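Local coordinates for protein polyporopepsin (Irpex lacteus, PDB 1WKR) that cleaves peptide bonds as a milk-clotting aspartic endopeptidase of broad specificity, and is seen here in complex with the inhibitor pepstatin, at residues I210-T213 with G214-L217; L310-L313 with E314-S318. All blocks are in the same frame, centred on the assembly; numbering follows the deposited sequence.

Contact 1: I210-T213 with G214-L217; sequences IVDT and GTTL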
loop_
_atom_site.group_PDB
_atom_site.type_symbol
_atom_site.label_atom_id
_atom_site.label_comp_id
_atom_site.label_asym_id
_atom_site.label_seq_id
_atom_site.Cartn_x
_atom_site.Cartn_y
_atom_site.Cartn_z
ATOM N N ILE A 210 6.002 -8.162 -2.833
ATOM C CA ILE A 210 4.657 -7.830 -2.390
ATOM C C ILE A 210 4.118 -6.571 -3.013
ATOM O O ILE A 210 4.874 -5.761 -3.557
ATOM C CB ILE A 210 4.575 -7.744 -0.834
ATOM C CG1 ILE A 210 5.241 -6.459 -0.298
ATOM C CG2 ILE A 210 5.190 -9.000 -0.194
ATOM C CD1 ILE A 210 5.024 -6.211 1.198
ATOM N N VAL A 211 2.802 -6.435 -2.968
ATOM C CA VAL A 211 2.076 -5.233 -3.446
ATOM C C VAL A 211 1.544 -4.545 -2.232
ATOM O O VAL A 211 0.727 -5.124 -1.480
ATOM C CB VAL A 211 0.971 -5.656 -4.432
ATOM C CG1 VAL A 211 0.250 -4.397 -4.928
ATOM C CG2 VAL A 211 1.526 -6.466 -5.591
ATOM N N ASP A 212 1.984 -3.323 -1.998
ATOM C CA ASP A 212 1.776 -2.678 -0.694
ATOM C C ASP A 212 1.400 -1.208 -0.897
ATOM O O ASP A 212 2.249 -0.368 -1.172
ATOM C CB ASP A 212 3.037 -2.817 0.157
ATOM C CG ASP A 212 2.830 -2.293 1.514
ATOM O OD1 ASP A 212 1.714 -1.894 1.917
ATOM O OD2 ASP A 212 3.849 -2.263 2.344
ATOM N N THR A 213 0.136 -0.886 -0.635
ATOM C CA THR A 213 -0.331 0.489 -0.662
ATOM C C THR A 213 0.371 1.378 0.349
ATOM O O THR A 213 0.363 2.598 0.181
ATOM C CB THR A 213 -1.848 0.562 -0.402
ATOM O OG1 THR A 213 -2.139 -0.043 0.873
ATOM C CG2 THR A 213 -2.681 -0.175 -1.490
ATOM N N GLY A 214 0.880 0.780 1.452
ATOM C CA GLY A 214 1.500 1.509 2.574
ATOM C C GLY A 214 2.993 1.570 2.497
ATOM O O GLY A 214 3.669 1.895 3.499
ATOM N N THR A 215 3.589 1.236 1.335
ATOM C CA THR A 215 5.008 1.594 1.054
ATOM C C THR A 215 4.956 2.668 -0.019
ATOM O O THR A 215 4.318 2.489 -1.058
ATOM C CB THR A 215 5.796 0.384 0.586
ATOM O OG1 THR A 215 6.003 -0.500 1.699
ATOM C CG2 THR A 215 7.176 0.753 0.066
ATOM N N THR A 216 5.634 3.795 0.191
ATOM C CA THR A 216 5.550 4.895 -0.759
ATOM C C THR A 216 6.204 4.519 -2.091
ATOM O O THR A 216 5.625 4.649 -3.179
ATOM C CB THR A 216 6.236 6.151 -0.228
ATOM O OG1 THR A 216 5.739 6.446 1.079
ATOM C CG2 THR A 216 5.975 7.355 -1.133
ATOM N N LEU A 217 7.474 4.147 -2.027
ATOM C CA LEU A 217 8.302 3.953 -3.195
ATOM C C LEU A 217 8.048 2.588 -3.847
ATOM O O LEU A 217 7.408 1.716 -3.271
ATOM C CB LEU A 217 9.796 4.078 -2.778
ATOM C CG LEU A 217 10.179 5.445 -2.217
ATOM C CD1 LEU A 217 11.695 5.519 -2.024
ATOM C CD2 LEU A 217 9.730 6.644 -3.078
#

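Contact 2: L310-L313 with E314-S318; sequences LTFL and ERFYS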
loop_
_atom_site.group_PDB
_atom_site.type_symbol
_atom_site.label_atom_id
_atom_site.label_comp_id
_atom_site.label_asym_id
_atom_site.label_seq_id
_atom_site.Cartn_x
_atom_site.Cartn_y
_atom_site.Cartn_z
ATOM N N LEU A 310 2.840 2.521 -3.354
ATOM C CA LEU A 310 1.856 3.550 -3.758
ATOM C C LEU A 310 2.191 4.182 -5.081
ATOM O O LEU A 310 1.301 4.400 -5.884
ATOM C CB LEU A 310 1.858 4.623 -2.619
ATOM C CG LEU A 310 0.970 5.840 -2.829
ATOM C CD1 LEU A 310 0.650 6.427 -1.445
ATOM C CD2 LEU A 310 1.645 6.908 -3.681
ATOM N N THR A 311 3.470 4.441 -5.361
ATOM C CA THR A 311 3.872 5.124 -6.572
ATOM C C THR A 311 3.659 4.241 -7.786
ATOM O O THR A 311 3.419 4.757 -8.895
ATOM C CB THR A 311 5.319 5.613 -6.484
ATOM O OG1 THR A 311 6.170 4.510 -5.996
ATOM C CG2 THR A 311 5.468 6.836 -5.586
ATOM N N PHE A 312 3.712 2.914 -7.636
ATOM C CA PHE A 312 3.346 1.996 -8.697
ATOM C C PHE A 312 1.825 1.955 -8.843
ATOM O O PHE A 312 1.284 2.016 -9.983
ATOM C CB PHE A 312 3.904 0.596 -8.321
ATOM C CG PHE A 312 3.541 -0.519 -9.295
ATOM C CD1 PHE A 312 2.386 -1.271 -9.119
ATOM C CD2 PHE A 312 4.372 -0.856 -10.348
ATOM C CE1 PHE A 312 2.067 -2.306 -9.968
ATOM C CE2 PHE A 312 4.035 -1.921 -11.209
ATOM C CZ PHE A 312 2.860 -2.608 -11.006
ATOM N N LEU A 313 1.103 1.872 -7.728
ATOM C CA LEU A 313 -0.346 1.729 -7.745
ATOM C C LEU A 313 -1.069 2.969 -8.159
ATOM O O LEU A 313 -2.240 2.933 -8.532
ATOM C CB LEU A 313 -0.808 1.256 -6.373
ATOM C CG LEU A 313 -0.264 -0.121 -5.981
ATOM C CD1 LEU A 313 -0.528 -0.421 -4.518
ATOM C CD2 LEU A 313 -0.854 -1.211 -6.863
ATOM N N GLU A 314 -0.402 4.157 -8.159
ATOM C CA GLU A 314 -0.976 5.330 -8.784
ATOM C C GLU A 314 -1.216 5.150 -10.282
ATOM O O GLU A 314 -1.963 5.912 -10.890
ATOM C CB GLU A 314 -0.116 6.569 -8.533
ATOM C CG GLU A 314 -0.205 7.127 -7.124
ATOM C CD GLU A 314 0.774 8.232 -6.855
ATOM O OE1 GLU A 314 1.953 8.066 -7.265
ATOM O OE2 GLU A 314 0.435 9.239 -6.245
ATOM N N ARG A 315 -0.558 4.149 -10.871
ATOM C CA ARG A 315 -0.648 3.873 -12.306
ATOM C C ARG A 315 -1.396 2.600 -12.641
ATOM O O ARG A 315 -1.635 2.359 -13.834
ATOM C CB ARG A 315 0.744 3.845 -12.899
ATOM C CG ARG A 315 1.552 5.127 -12.722
ATOM C CD ARG A 315 0.961 6.306 -13.448
ATOM N NE ARG A 315 1.679 7.584 -13.237
ATOM C CZ ARG A 315 2.056 8.370 -14.208
ATOM N NH1 ARG A 315 2.022 8.053 -15.509
ATOM N NH2 ARG A 315 2.601 9.571 -13.871
ATOM N N PHE A 316 -1.760 1.761 -11.668
ATOM C CA PHE A 316 -2.420 0.477 -11.913
ATOM C C PHE A 316 -3.482 0.253 -10.912
ATOM O O PHE A 316 -3.272 0.431 -9.686
ATOM C CB PHE A 316 -1.390 -0.657 -11.893
ATOM C CG PHE A 316 -0.328 -0.485 -12.968
ATOM C CD1 PHE A 316 -0.633 -0.782 -14.292
ATOM C CD2 PHE A 316 0.929 0.001 -12.664
ATOM C CE1 PHE A 316 0.268 -0.572 -15.279
ATOM C CE2 PHE A 316 1.849 0.194 -13.698
ATOM C CZ PHE A 316 1.504 -0.074 -14.972
ATOM N N TYR A 317 -4.632 -0.216 -11.341
ATOM C CA TYR A 317 -5.731 -0.625 -10.451
ATOM C C TYR A 317 -5.369 -1.985 -9.843
ATOM O O TYR A 317 -4.842 -2.848 -10.572
ATOM C CB TYR A 317 -7.017 -0.763 -11.271
ATOM C CG TYR A 317 -8.269 -1.000 -10.462
ATOM C CD1 TYR A 317 -8.731 -0.035 -9.563
ATOM C CD2 TYR A 317 -9.042 -2.146 -10.628
ATOM C CE1 TYR A 317 -9.915 -0.192 -8.849
ATOM C CE2 TYR A 317 -10.255 -2.278 -9.951
ATOM C CZ TYR A 317 -10.659 -1.331 -9.091
ATOM O OH TYR A 317 -11.889 -1.465 -8.407
ATOM N N SER A 318 -5.655 -2.197 -8.572
ATOM C CA SER A 318 -5.233 -3.481 -7.909
ATOM C C SER A 318 -6.386 -4.092 -7.182
ATOM O O SER A 318 -7.236 -3.444 -6.591
ATOM C CB SER A 318 -4.030 -3.211 -7.006
ATOM O OG SER A 318 -4.252 -2.196 -6.030
#

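Contact 1: I210-T213 with G214-L217
The Asp-Thr-Gly loop of the C-terminal catalytic half-site is drawn tight here by catalytic Asp212, which holds both Gly214 and Thr215. The chain leaves strand 207-211 and reverses in a type I beta turn from Asp212 to Thr215, closed by the bond from Thr215 N to Asp212 O at 3.3 Å, nearly straight at its hydrogen (169°). The carboxylate adds one bond from each oxygen. Gly214 N meets Asp212 OD1 at 2.8 Å, which makes an Asx turn, and Thr215 OG1 donates a hydrogen bond to Asp212 OD2 at 2.9 Å. Both donors lie well out of the carboxylate plane and on the same side of it, so the turn grips one face of the group. With CG trans to the backbone N (chi1 -175°), the Asp212 side chain reaches forward over the turn to Gly214 and Thr215, and that of Thr215 crosses it at about a right angle. OD2 also bonds a modified side chain of the bound inhibitor, while OD1 lies close to OD1 of Asp32, the other catalytic aspartate. With an alanine in place of Asp212, the Gly214 amide and the Thr215 hydroxyl would probably lose their side-chain acceptors and the inhibitor a polar anchor. Thr213 faces elsewhere: its OG1 bonds Val31 O and Thr33 N, and Thr33 OG1 reciprocates to Val211 O. This reciprocal threonine exchange between the two catalytic loops is the "fireman's grip" of pepsin-like aspartic proteinases, and the Asp-Thr-Gly turn is the family's active-site signature.

Contact 2: L310-L313 with E314-S318
Leu310 and Glu314 span one short helical turn, whose backbone is closed by Glu314 N to Leu310 O at 2.9 Å, nearly in line with the C=O bond (161°), and then by Arg315 N to Phe312 O at 3.0 Å, before a weak bond of 3.4 Å from Phe316 N to Leu313 O leads into strand 316-321. Glu314 folds back along this turn: beyond CG its chain is extended, and its carboxylate carbon CD rests 3.5 Å from Leu310 CD2, with OE1 3.6 Å from Thr311 CA. Its other oxygen, OE2, is bonded by Asn9 ND2, so the acid ties the end of the helical turn to the end of strand 3-9. The Phe312 and Phe316 rings meet obliquely, their planes 33° apart. Phe316 CD2 sits over one face of the Phe312 ring, displaced toward the rim and 3.6 Å from Phe312 CZ. Phe312 CG stands trans to the backbone N (chi1 177°), which carries the ring along the turn to meet Phe316; Phe258 packs edge-to-face with it as well. Further on, Leu313 CD2 touches Ser318 OG at 3.6 Å, a hydroxyl whose polar partner is Tyr320 OH. A single helical turn thus delivers the chain into strand 316-321, which pairs with 142-146 and 326-331 in the antiparallel interlobe sheet of pepsin-like enzymes.

Following the chain from the N terminus, contact 1 closes the tight turn after strand 207-211, and the chain then enters strand 218-220. Contact 2 opens much later, after strand 306-308, so the two are in series and neither encloses nor crosses the other. They nevertheless abut in space, with centres about 9 Å apart. Thr215 O lies 2.7 Å from Leu310 N and Thr216 O lies 2.9 Å from Thr311 OG1, both probable hydrogen bonds, while Thr213 CG2 packs on Leu313 CD1. Through these contacts helix 310-313 sits against the catalytic loop and leads from there into interlobe strand 316-321. Strand 306-308 pairs with both 207-211 and 218-220, and so lies between those two strands in the sheet.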